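Local coordinates for membrane-bound lytic murein transglycosylase (Agrobacterium tumefaciens, PDB 2PNW), which probably cleaves the glycan strands of bacterial peptidoglycan non-hydrolytically, as a membrane-bound lytic transglycosylase of the MltA family, at residues A[95-107]-A[333-346]. Sequence-based numbering, arbitrary orientation.
Sequences SGFVTAFYEPELE and ARGDIFTGSGFEAG
The ring of Y102 is sandwiched: G346 CA stands over its centre, 3.2 Å from the centroid, a CH-pi contact, while P104 CD covers the rim of the opposite face. The ring of F101 takes F338 CD1 above one face, off-centre, and the backbone carbonyl of D336 at its edge; the two phenyl planes meet obliquely, 54° apart. The guanidinium of R334 has F97 CD2 over a face and T99 OG1 in its plane at the end.

These contacts flank a parallel strand pair: 334-341 belongs to the 3D domain, of the double-psi beta-barrel clan, and 96-103 runs alongside it, probably as part of the same barrel. Evidence for the pairing is the backbone ladder from F97 N to A333 O through T339 N to F101 O. Between F101 and E103 the register slips by one residue, a beta bulge, after which E103 N bonds G340 O and G342 N bonds E103 O at 2.8 Å. G342 then occupies the N-cap position of the helix that brings G346 over the Y102 ring.

T99, R334 and D336 share one face of the pair. A bend at chi2 (73°) turns the R334 chain along the strand toward T99, where NH1 and NH2 both grip OG1, at 2.9 Å and 3.2 Å respectively. That hydroxyl donates to D336 OD1 over 2.7 Å, arriving from above the carboxylate plane, and thus links the arginine to the aspartate. Beyond the bulge, E103 OE2 forms a salt bridge with R203, while E103 OE1 accepts S341 OG at 2.6 Å through its anti lone pair.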
loop_
_atom_site.group_PDB
_atom_site.type_symbol
_atom_site.label_atom_id
_atom_site.label_comp_id
_atom_site.label_asym_id
_atom_site.label_seq_id
_atom_site.Cartn_x
_atom_site.Cartn_y
_atom_site.Cartn_z
ATOM N N SER A 95 17.808 8.582 -8.501
ATOM C CA SER A 95 17.131 9.178 -7.337
ATOM C C SER A 95 15.921 8.329 -6.916
ATOM O O SER A 95 15.554 7.371 -7.598
ATOM C CB SER A 95 16.719 10.629 -7.624
ATOM O OG SER A 95 15.736 10.704 -8.646
ATOM N N GLY A 96 15.309 8.661 -5.783
ATOM C CA GLY A 96 14.116 7.938 -5.357
ATOM C C GLY A 96 12.927 8.366 -6.197
ATOM O O GLY A 96 13.030 9.291 -7.027
ATOM N N PHE A 97 11.789 7.707 -5.974
ATOM C CA PHE A 97 10.603 7.931 -6.792
ATOM C C PHE A 97 9.328 7.649 -5.999
ATOM O O PHE A 97 9.236 6.623 -5.310
ATOM C CB PHE A 97 10.651 7.028 -8.026
ATOM C CG PHE A 97 9.673 7.419 -9.095
ATOM C CD1 PHE A 97 9.931 8.517 -9.923
ATOM C CD2 PHE A 97 8.501 6.696 -9.282
ATOM C CE1 PHE A 97 9.023 8.887 -10.925
ATOM C CE2 PHE A 97 7.588 7.057 -10.286
ATOM C CZ PHE A 97 7.856 8.160 -11.101
ATOM N N VAL A 98 8.367 8.568 -6.078
ATOM C CA VAL A 98 7.079 8.371 -5.406
ATOM C C VAL A 98 5.888 8.379 -6.349
ATOM O O VAL A 98 5.840 9.142 -7.336
ATOM C CB VAL A 98 6.829 9.357 -4.246
ATOM C CG1 VAL A 98 7.790 9.079 -3.093
ATOM C CG2 VAL A 98 6.927 10.836 -4.724
ATOM N N THR A 99 4.963 7.464 -6.060
ATOM C CA THR A 99 3.638 7.499 -6.617
ATOM C C THR A 99 2.681 7.660 -5.436
ATOM O O THR A 99 3.128 7.948 -4.299
ATOM C CB THR A 99 3.358 6.255 -7.481
ATOM O OG1 THR A 99 3.645 5.068 -6.728
ATOM C CG2 THR A 99 4.258 6.260 -8.743
ATOM N N ALA A 100 1.381 7.521 -5.675
ATOM C CA ALA A 100 0.424 7.668 -4.564
ATOM C C ALA A 100 -0.704 6.665 -4.670
ATOM O O ALA A 100 -0.975 6.138 -5.760
ATOM C CB ALA A 100 -0.119 9.095 -4.478
ATOM N N PHE A 101 -1.362 6.408 -3.540
ATOM C CA PHE A 101 -2.513 5.514 -3.503
ATOM C C PHE A 101 -3.538 6.062 -2.517
ATOM O O PHE A 101 -3.251 7.027 -1.794
ATOM C CB PHE A 101 -2.090 4.055 -3.192
ATOM C CG PHE A 101 -1.729 3.788 -1.738
ATOM C CD1 PHE A 101 -2.517 2.931 -0.968
ATOM C CD2 PHE A 101 -0.573 4.303 -1.181
ATOM C CE1 PHE A 101 -2.159 2.629 0.381
ATOM C CE2 PHE A 101 -0.203 4.000 0.150
ATOM C CZ PHE A 101 -1.011 3.182 0.923
ATOM N N TYR A 102 -4.735 5.489 -2.502
ATOM C CA TYR A 102 -5.817 6.057 -1.687
ATOM C C TYR A 102 -6.793 4.943 -1.402
ATOM O O TYR A 102 -6.610 3.841 -1.919
ATOM C CB TYR A 102 -6.497 7.244 -2.400
ATOM C CG TYR A 102 -7.380 6.878 -3.574
ATOM C CD1 TYR A 102 -8.767 7.083 -3.521
ATOM C CD2 TYR A 102 -6.832 6.321 -4.739
ATOM C CE1 TYR A 102 -9.591 6.746 -4.621
ATOM C CE2 TYR A 102 -7.645 5.972 -5.820
ATOM C CZ TYR A 102 -8.999 6.195 -5.759
ATOM O OH TYR A 102 -9.787 5.859 -6.843
ATOM N N GLU A 103 -7.766 5.199 -0.526
ATOM C CA GLU A 103 -8.839 4.246 -0.240
ATOM C C GLU A 103 -10.063 4.731 -1.016
ATOM O O GLU A 103 -10.657 5.755 -0.611
ATOM C CB GLU A 103 -9.190 4.283 1.251
ATOM C CG GLU A 103 -10.163 3.185 1.700
ATOM C CD GLU A 103 -10.600 3.314 3.187
ATOM O OE1 GLU A 103 -10.563 4.433 3.765
ATOM O OE2 GLU A 103 -11.053 2.293 3.752
ATOM N N PRO A 104 -10.448 4.035 -2.116
ATOM C CA PRO A 104 -11.632 4.521 -2.811
ATOM C C PRO A 104 -12.937 4.255 -2.086
ATOM O O PRO A 104 -13.064 3.308 -1.291
ATOM C CB PRO A 104 -11.626 3.735 -4.153
ATOM C CG PRO A 104 -10.236 3.108 -4.259
ATOM C CD PRO A 104 -9.843 2.883 -2.814
ATOM N N GLU A 105 -13.919 5.091 -2.377
ATOM C CA GLU A 105 -15.274 4.798 -2.019
ATOM C C GLU A 105 -15.892 4.060 -3.219
ATOM O O GLU A 105 -15.789 4.534 -4.359
ATOM C CB GLU A 105 -15.986 6.120 -1.724
ATOM C CG GLU A 105 -17.350 5.954 -1.190
ATOM C CD GLU A 105 -17.925 7.280 -0.707
ATOM O OE1 GLU A 105 -17.505 7.755 0.371
ATOM O OE2 GLU A 105 -18.794 7.826 -1.414
ATOM N N LEU A 106 -16.511 2.912 -2.974
ATOM C CA LEU A 106 -17.105 2.113 -4.032
ATOM C C LEU A 106 -18.575 1.856 -3.753
ATOM O O LEU A 106 -18.921 1.286 -2.714
ATOM C CB LEU A 106 -16.361 0.778 -4.152
ATOM C CG LEU A 106 -16.767 -0.190 -5.274
ATOM C CD1 LEU A 106 -16.445 0.385 -6.663
ATOM C CD2 LEU A 106 -16.103 -1.549 -5.105
ATOM N N GLU A 107 -19.448 2.275 -4.680
ATOM C CA GLU A 107 -20.867 1.954 -4.597
ATOM C C GLU A 107 -21.108 0.471 -4.788
ATOM O O GLU A 107 -20.605 -0.138 -5.759
ATOM C CB GLU A 107 -21.672 2.734 -5.663
ATOM C CG GLU A 107 -21.686 4.240 -5.395
ATOM C CD GLU A 107 -22.459 5.025 -6.462
ATOM O OE1 GLU A 107 -23.017 4.411 -7.417
ATOM O OE2 GLU A 107 -22.493 6.268 -6.337
ATOM N N ALA A 333 14.548 3.150 -2.557
ATOM C CA ALA A 333 14.015 4.500 -2.491
ATOM C C ALA A 333 12.776 4.672 -3.356
ATOM O O ALA A 333 12.629 5.670 -4.068
ATOM C CB ALA A 333 15.090 5.535 -2.818
ATOM N N ARG A 334 11.875 3.688 -3.267
ATOM C CA ARG A 334 10.588 3.703 -3.945
ATOM C C ARG A 334 9.463 3.760 -2.906
ATOM O O ARG A 334 9.491 3.012 -1.915
ATOM C CB ARG A 334 10.450 2.441 -4.796
ATOM C CG ARG A 334 9.169 2.342 -5.604
ATOM C CD ARG A 334 9.126 3.279 -6.800
ATOM N NE ARG A 334 7.946 2.960 -7.613
ATOM C CZ ARG A 334 6.734 3.491 -7.451
ATOM N NH1 ARG A 334 6.506 4.402 -6.517
ATOM N NH2 ARG A 334 5.742 3.107 -8.248
ATOM N N GLY A 335 8.473 4.624 -3.128
ATOM C CA GLY A 335 7.365 4.743 -2.176
ATOM C C GLY A 335 6.029 5.084 -2.785
ATOM O O GLY A 335 5.944 5.647 -3.887
ATOM N N ASP A 336 4.964 4.743 -2.067
ATOM C CA ASP A 336 3.622 5.081 -2.497
ATOM C C ASP A 336 3.021 5.877 -1.341
ATOM O O ASP A 336 2.849 5.343 -0.233
ATOM C CB ASP A 336 2.822 3.807 -2.694
ATOM C CG ASP A 336 1.958 3.819 -3.946
ATOM O OD1 ASP A 336 1.957 4.801 -4.693
ATOM O OD2 ASP A 336 1.283 2.811 -4.185
ATOM N N ILE A 337 2.691 7.135 -1.609
ATOM C CA ILE A 337 2.149 8.059 -0.599
ATOM C C ILE A 337 0.645 7.859 -0.471
ATOM O O ILE A 337 -0.088 7.938 -1.467
ATOM C CB ILE A 337 2.404 9.548 -1.006
ATOM C CG1 ILE A 337 3.907 9.862 -1.045
ATOM C CG2 ILE A 337 1.634 10.516 -0.096
ATOM C CD1 ILE A 337 4.239 11.072 -1.923
ATOM N N PHE A 338 0.182 7.584 0.751
ATOM C CA PHE A 338 -1.243 7.450 1.012
ATOM C C PHE A 338 -1.908 8.825 1.109
ATOM O O PHE A 338 -1.601 9.594 2.012
ATOM C CB PHE A 338 -1.511 6.672 2.320
ATOM C CG PHE A 338 -2.989 6.480 2.615
ATOM C CD1 PHE A 338 -3.778 5.696 1.762
ATOM C CD2 PHE A 338 -3.582 7.057 3.747
ATOM C CE1 PHE A 338 -5.161 5.498 2.020
ATOM C CE2 PHE A 338 -4.962 6.879 4.024
ATOM C CZ PHE A 338 -5.759 6.100 3.146
ATOM N N THR A 339 -2.825 9.138 0.189
ATOM C CA THR A 339 -3.424 10.479 0.179
ATOM C C THR A 339 -4.711 10.592 0.977
ATOM O O THR A 339 -5.181 11.713 1.237
ATOM C CB THR A 339 -3.695 11.008 -1.251
ATOM O OG1 THR A 339 -4.607 10.138 -1.895
ATOM C CG2 THR A 339 -2.422 11.117 -2.067
ATOM N N GLY A 340 -5.307 9.463 1.355
ATOM C CA GLY A 340 -6.557 9.500 2.107
ATOM C C GLY A 340 -7.641 8.660 1.461
ATOM O O GLY A 340 -7.345 7.757 0.669
ATOM N N SER A 341 -8.889 8.982 1.774
ATOM C CA SER A 341 -10.029 8.169 1.443
ATOM C C SER A 341 -11.038 8.982 0.635
ATOM O O SER A 341 -11.263 10.176 0.924
ATOM C CB SER A 341 -10.689 7.613 2.721
ATOM O OG SER A 341 -9.773 6.845 3.503
ATOM N N GLY A 342 -11.607 8.346 -0.391
ATOM C CA GLY A 342 -12.686 8.938 -1.186
ATOM C C GLY A 342 -12.243 9.672 -2.445
ATOM O O GLY A 342 -11.096 9.603 -2.868
ATOM N N PHE A 343 -13.172 10.409 -3.047
ATOM C CA PHE A 343 -12.958 10.884 -4.422
ATOM C C PHE A 343 -11.793 11.862 -4.572
ATOM O O PHE A 343 -10.918 11.678 -5.422
ATOM C CB PHE A 343 -14.250 11.512 -4.964
ATOM C CG PHE A 343 -14.104 12.083 -6.342
ATOM C CD1 PHE A 343 -14.073 11.244 -7.453
ATOM C CD2 PHE A 343 -14.013 13.462 -6.531
ATOM C CE1 PHE A 343 -13.930 11.771 -8.745
ATOM C CE2 PHE A 343 -13.876 13.990 -7.810
ATOM C CZ PHE A 343 -13.828 13.135 -8.911
ATOM N N GLU A 344 -11.777 12.905 -3.751
ATOM C CA GLU A 344 -10.733 13.915 -3.884
ATOM C C GLU A 344 -9.363 13.325 -3.587
ATOM O O GLU A 344 -8.379 13.659 -4.266
ATOM C CB GLU A 344 -11.004 15.154 -3.018
ATOM C CG GLU A 344 -12.332 15.916 -3.364
ATOM C CD GLU A 344 -12.439 16.474 -4.813
ATOM O OE1 GLU A 344 -11.450 16.452 -5.601
ATOM O OE2 GLU A 344 -13.548 16.956 -5.158
ATOM N N ALA A 345 -9.295 12.426 -2.601
ATOM C CA ALA A 345 -8.027 11.739 -2.307
ATOM C C ALA A 345 -7.541 11.010 -3.551
ATOM O O ALA A 345 -6.346 11.026 -3.867
ATOM C CB ALA A 345 -8.198 10.735 -1.139
ATOM N N GLY A 346 -8.468 10.381 -4.261
ATOM C CA GLY A 346 -8.129 9.668 -5.509
ATOM C C GLY A 346 -7.632 10.589 -6.612
ATOM O O GLY A 346 -6.683 10.286 -7.337
#